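Local coordinates for AT-rich interactive domain-containing protein 4 (Arabidopsis thaliana, PDB 6LQF), which probably regulates transcription in the nucleus, its ARID-PHD cassette, the piece described here, recognising DNA together with a methylated histone H3 tail, at residues L135-S140 / F157-R162; P163-G166 / D170-K173. All coordinates share one frame; numbering follows the deposited sequence.

In the fold
Both contacts belong to the PHD finger and follow one another along the chain: contact 1 closes at R162 and contact 2 opens at P163. Contact 1 (135-140 with 157-162) ties two loops through a zinc ion, whereas contact 2 (163-166 with 170-173) joins the next loop to the helix 168-172 beside the bound histone peptide. Their centres are about 15 Å apart, yet they touch. The F157 ring reaches contact 2, with CZ 3.0 Å from G166 O and CE1 3.5 Å from Y171 CE2, while D160 CG lies 3.4 Å from L165 CD1. The zinc-bound loop thus adjoins the tyrosine that meets the peptide.

Contact 1: residues L135-S140 / F157-R162; sequences LICRSS and FGCDRR. With ZN (zinc ion), chain G.
The sulfur of C137, which shares a zinc ion with C159, is gripped twice: SG binds the metal at 2.4 Å and accepts the backbone N-H of S139, whose N lies 3.5 Å from SG. Such an N-H···S bond is likely to draw some negative charge off a thiolate and would also limit how the sulfur can turn. With chi1 at 74°, C137 SG sits between its own backbone N and carbonyl carbon, a position from which it faces the zinc. From the other loop C159 SG reaches the ion at 2.3 Å, and C134 and H156 complete the site of three cysteines and one histidine. Cysteine suits both places because a short, soft thiolate arm lets the metal draw two backbones together.

Beside the metal, I136 supplies the apolar part of the join. Its terminal CD1 rests on the backbone, 3.3 Å from C159 O, and on the side chain, 3.7 Å from C159 CB, while branch CG2 lies alongside the same residue. With an alanine here both branches would be gone, and C159 and the start of D160 would probably be left without their apolar cover.

D160, also brushed by CD1, is fixed from within its own loop. R162 meets its carboxylate side-on in the guanidinium plane, NE to OD1 at 3.0 Å and NH1 to OD2 at 2.7 Å, both on syn lone pairs. The backbone N of R162 also reaches OD1, making an Asx turn, and Y179 OH bonds to OD2.

The 135-140 loop follows helix 120-124 and leads to strand 145-147; the partner loop leaves strand 154-156 through a 3-10 turn toward helix 168-172, with I136 also packed on A155 of that strand.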
loop_
_atom_site.group_PDB
_atom_site.type_symbol
_atom_site.label_atom_id
_atom_site.label_comp_id
_atom_site.label_asym_id
_atom_site.label_seq_id
_atom_site.Cartn_x
_atom_site.Cartn_y
_atom_site.Cartn_z
ATOM N N LEU A 135 2.289 -18.041 6.280
ATOM C CA LEU A 135 1.365 -19.170 6.168
ATOM C C LEU A 135 2.105 -20.465 6.378
ATOM O O LEU A 135 1.462 -21.483 6.699
ATOM C CB LEU A 135 0.645 -19.154 4.790
ATOM C CG LEU A 135 1.515 -19.294 3.527
ATOM C CD1 LEU A 135 1.677 -20.745 3.092
ATOM C CD2 LEU A 135 0.940 -18.483 2.360
ATOM N N ILE A 136 3.419 -20.451 6.151
ATOM C CA ILE A 136 4.230 -21.686 6.377
ATOM C C ILE A 136 4.667 -21.849 7.812
ATOM O O ILE A 136 4.315 -22.843 8.452
ATOM C CB ILE A 136 5.473 -21.698 5.460
ATOM C CG1 ILE A 136 4.997 -21.716 4.003
ATOM C CG2 ILE A 136 6.331 -22.945 5.740
ATOM C CD1 ILE A 136 6.069 -21.336 2.969
ATOM N N CYS A 137 5.435 -20.899 8.339
ATOM C CA CYS A 137 6.011 -21.046 9.696
ATOM C C CYS A 137 5.219 -20.424 10.840
ATOM O O CYS A 137 5.571 -20.602 11.994
ATOM C CB CYS A 137 7.412 -20.467 9.748
ATOM S SG CYS A 137 7.466 -18.634 9.749
ATOM N N ARG A 138 4.216 -19.621 10.501
ATOM C CA ARG A 138 3.242 -19.049 11.442
ATOM C C ARG A 138 3.857 -17.972 12.338
ATOM O O ARG A 138 3.298 -17.648 13.392
ATOM C CB ARG A 138 2.579 -20.147 12.300
ATOM C CG ARG A 138 2.210 -21.439 11.582
ATOM C CD ARG A 138 1.236 -21.264 10.414
ATOM N NE ARG A 138 0.117 -20.385 10.735
ATOM C CZ ARG A 138 -0.969 -20.233 9.976
ATOM N NH1 ARG A 138 -1.104 -20.921 8.843
ATOM N NH2 ARG A 138 -1.927 -19.392 10.351
ATOM N N SER A 139 4.982 -17.398 11.920
ATOM C CA SER A 139 5.592 -16.294 12.664
ATOM C C SER A 139 5.651 -15.029 11.807
ATOM O O SER A 139 5.384 -15.083 10.594
ATOM C CB SER A 139 7.000 -16.676 13.108
ATOM O OG SER A 139 7.959 -16.271 12.138
ATOM N N SER A 140 6.029 -13.911 12.434
ATOM C CA SER A 140 6.118 -12.626 11.733
ATOM C C SER A 140 7.543 -12.127 11.547
ATOM O O SER A 140 7.755 -10.910 11.376
ATOM C CB SER A 140 5.328 -11.567 12.481
ATOM O OG SER A 140 3.942 -11.792 12.334
ATOM N N PHE A 157 9.646 -15.762 1.769
ATOM C CA PHE A 157 10.261 -16.398 0.616
ATOM C C PHE A 157 11.153 -17.548 1.055
ATOM O O PHE A 157 11.155 -18.624 0.420
ATOM C CB PHE A 157 11.057 -15.349 -0.161
ATOM C CG PHE A 157 11.514 -15.814 -1.499
ATOM C CD1 PHE A 157 10.592 -16.037 -2.503
ATOM C CD2 PHE A 157 12.866 -15.972 -1.771
ATOM C CE1 PHE A 157 11.009 -16.470 -3.768
ATOM C CE2 PHE A 157 13.295 -16.407 -3.033
ATOM C CZ PHE A 157 12.357 -16.649 -4.026
ATOM N N GLY A 158 11.855 -17.312 2.171
ATOM C CA GLY A 158 12.792 -18.289 2.756
ATOM C C GLY A 158 12.128 -19.519 3.304
ATOM O O GLY A 158 12.807 -20.549 3.518
ATOM N N CYS A 159 10.829 -19.476 3.546
ATOM C CA CYS A 159 10.145 -20.666 4.096
ATOM C C CYS A 159 9.633 -21.591 2.984
ATOM O O CYS A 159 9.085 -22.657 3.253
ATOM C CB CYS A 159 8.982 -20.274 5.025
ATOM S SG CYS A 159 9.481 -19.672 6.686
ATOM N N ASP A 160 9.800 -21.179 1.736
ATOM C CA ASP A 160 9.347 -21.994 0.618
ATOM C C ASP A 160 10.608 -22.664 0.038
ATOM O O ASP A 160 11.418 -22.017 -0.594
ATOM C CB ASP A 160 8.597 -21.128 -0.419
ATOM C CG ASP A 160 7.960 -21.957 -1.487
ATOM O OD1 ASP A 160 8.362 -23.144 -1.684
ATOM O OD2 ASP A 160 7.037 -21.438 -2.152
ATOM N N ARG A 161 10.761 -23.959 0.264
ATOM C CA ARG A 161 12.000 -24.635 -0.155
ATOM C C ARG A 161 11.835 -25.453 -1.438
ATOM O O ARG A 161 12.688 -26.282 -1.776
ATOM C CB ARG A 161 12.515 -25.536 0.979
ATOM C CG ARG A 161 12.905 -24.778 2.251
ATOM C CD ARG A 161 14.171 -23.946 2.076
ATOM N NE ARG A 161 15.348 -24.811 1.994
ATOM C CZ ARG A 161 16.605 -24.375 1.906
ATOM N NH1 ARG A 161 17.604 -25.250 1.836
ATOM N NH2 ARG A 161 16.868 -23.073 1.886
ATOM N N ARG A 162 10.736 -25.243 -2.147
ATOM C CA ARG A 162 10.529 -25.920 -3.415
ATOM C C ARG A 162 11.558 -25.512 -4.456
ATOM O O ARG A 162 11.878 -24.345 -4.604
ATOM C CB ARG A 162 9.113 -25.632 -3.935
ATOM C CG ARG A 162 8.034 -26.309 -3.108
ATOM C CD ARG A 162 6.627 -25.907 -3.607
ATOM N NE ARG A 162 6.407 -24.463 -3.487
ATOM C CZ ARG A 162 5.398 -23.812 -4.046
ATOM N NH1 ARG A 162 5.302 -22.515 -3.903
ATOM N NH2 ARG A 162 4.502 -24.470 -4.771
HETATM ZN ZN ZN G . 7.896 -18.212 7.429
#

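Contact 2: residues P163-G166 / D170-K173; sequences PGLG and DYAK
G166 and Y171 meet through a single strong bond: the backbone N-H of G166 points at Y171 OH, N to O 2.9 Å and nearly straight at 169°. The glycine lies at the edge of the tyrosine ring, with its carbonyl O in the ring plane and 3.5 Å from CE2. Glycine suits this place, since a beta carbon would sit tightly against Y171 CE2. The phenol suits the other side: its rigid ring carries a hydroxyl far enough from the helix to satisfy a loop amide. L165 lays a methyl beside the hydroxyl, CD2 3.5 Å from Y171 OH, as the two side chains cross at about a right angle.

Behind this first shell, Y171 CG lies anti to its carbonyl carbon (chi1 -66°), which sends the ring from the helix toward the loop. The F157 ring meets that of Y171, and L177 and Y179 pack against it as well. At the end of the helix K173 NZ forms a salt bridge with D170 OD1, 3.1 Å away and tilted 50° out of the carboxylate plane.

Y171 makes backbone hydrogen bonds to the bound peptide and packs on one of its apolar side chains, while A172 O accepts hydrogen bonds from N86 and Q90 of the ARID part. With K173, just after the helix, packed on a phosphate of the bound DNA, this short piece of the PHD finger meets histone tail, ARID domain and DNA, as befits a combined ARID-PHD reader.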
loop_
_atom_site.group_PDB
_atom_site.type_symbol
_atom_site.label_atom_id
_atom_site.label_comp_id
_atom_site.label_asym_id
_atom_site.label_seq_id
_atom_site.Cartn_x
_atom_site.Cartn_y
_atom_site.Cartn_z
ATOM N N PRO A 163 12.086 -26.501 -5.199
ATOM C CA PRO A 163 12.978 -26.189 -6.323
ATOM C C PRO A 163 12.272 -25.416 -7.437
ATOM O O PRO A 163 11.072 -25.572 -7.621
ATOM C CB PRO A 163 13.393 -27.568 -6.844
ATOM C CG PRO A 163 13.066 -28.503 -5.754
ATOM C CD PRO A 163 11.918 -27.950 -5.003
ATOM N N GLY A 164 13.007 -24.613 -8.191
ATOM C CA GLY A 164 12.416 -24.021 -9.381
ATOM C C GLY A 164 11.728 -22.685 -9.124
ATOM O O GLY A 164 11.067 -22.131 -10.006
ATOM N N LEU A 165 11.867 -22.172 -7.909
ATOM C CA LEU A 165 11.324 -20.829 -7.608
ATOM C C LEU A 165 12.252 -19.803 -8.185
ATOM O O LEU A 165 13.429 -20.059 -8.333
ATOM C CB LEU A 165 11.173 -20.659 -6.124
ATOM C CG LEU A 165 10.053 -21.440 -5.473
ATOM C CD1 LEU A 165 10.117 -21.111 -4.001
ATOM C CD2 LEU A 165 8.727 -21.004 -6.080
ATOM N N GLY A 166 11.763 -18.624 -8.531
ATOM C CA GLY A 166 12.700 -17.652 -9.059
ATOM C C GLY A 166 13.501 -16.999 -7.943
ATOM O O GLY A 166 13.344 -17.350 -6.788
ATOM N N ASP A 170 12.965 -11.281 -8.749
ATOM C CA ASP A 170 12.117 -11.452 -9.918
ATOM C C ASP A 170 10.635 -11.541 -9.580
ATOM O O ASP A 170 9.815 -11.364 -10.465
ATOM C CB ASP A 170 12.562 -12.672 -10.704
ATOM C CG ASP A 170 13.852 -12.423 -11.446
ATOM O OD1 ASP A 170 14.062 -11.286 -11.938
ATOM O OD2 ASP A 170 14.657 -13.359 -11.539
ATOM N N TYR A 171 10.313 -11.747 -8.311
ATOM C CA TYR A 171 8.950 -11.595 -7.805
ATOM C C TYR A 171 8.680 -10.125 -7.466
ATOM O O TYR A 171 7.571 -9.647 -7.704
ATOM C CB TYR A 171 8.743 -12.444 -6.553
ATOM C CG TYR A 171 8.822 -13.911 -6.868
ATOM C CD1 TYR A 171 7.709 -14.599 -7.309
ATOM C CD2 TYR A 171 10.034 -14.589 -6.765
ATOM C CE1 TYR A 171 7.793 -15.975 -7.640
ATOM C CE2 TYR A 171 10.107 -15.938 -7.087
ATOM C CZ TYR A 171 8.983 -16.609 -7.532
ATOM O OH TYR A 171 8.987 -17.959 -7.884
ATOM N N ALA A 172 9.693 -9.452 -6.921
ATOM C CA ALA A 172 9.476 -8.101 -6.425
ATOM C C ALA A 172 9.482 -7.008 -7.492
ATOM O O ALA A 172 8.861 -5.935 -7.280
ATOM C CB ALA A 172 10.521 -7.806 -5.377
ATOM N N LYS A 173 10.171 -7.219 -8.599
ATOM C CA LYS A 173 10.193 -6.220 -9.665
ATOM C C LYS A 173 8.785 -6.001 -10.244
ATOM O O LYS A 173 7.870 -6.867 -10.132
ATOM C CB LYS A 173 11.144 -6.636 -10.798
ATOM C CG LYS A 173 10.658 -7.865 -11.553
ATOM C CD LYS A 173 11.712 -8.349 -12.541
ATOM C CE LYS A 173 11.186 -9.565 -13.353
ATOM N NZ LYS A 173 12.276 -10.141 -14.216
#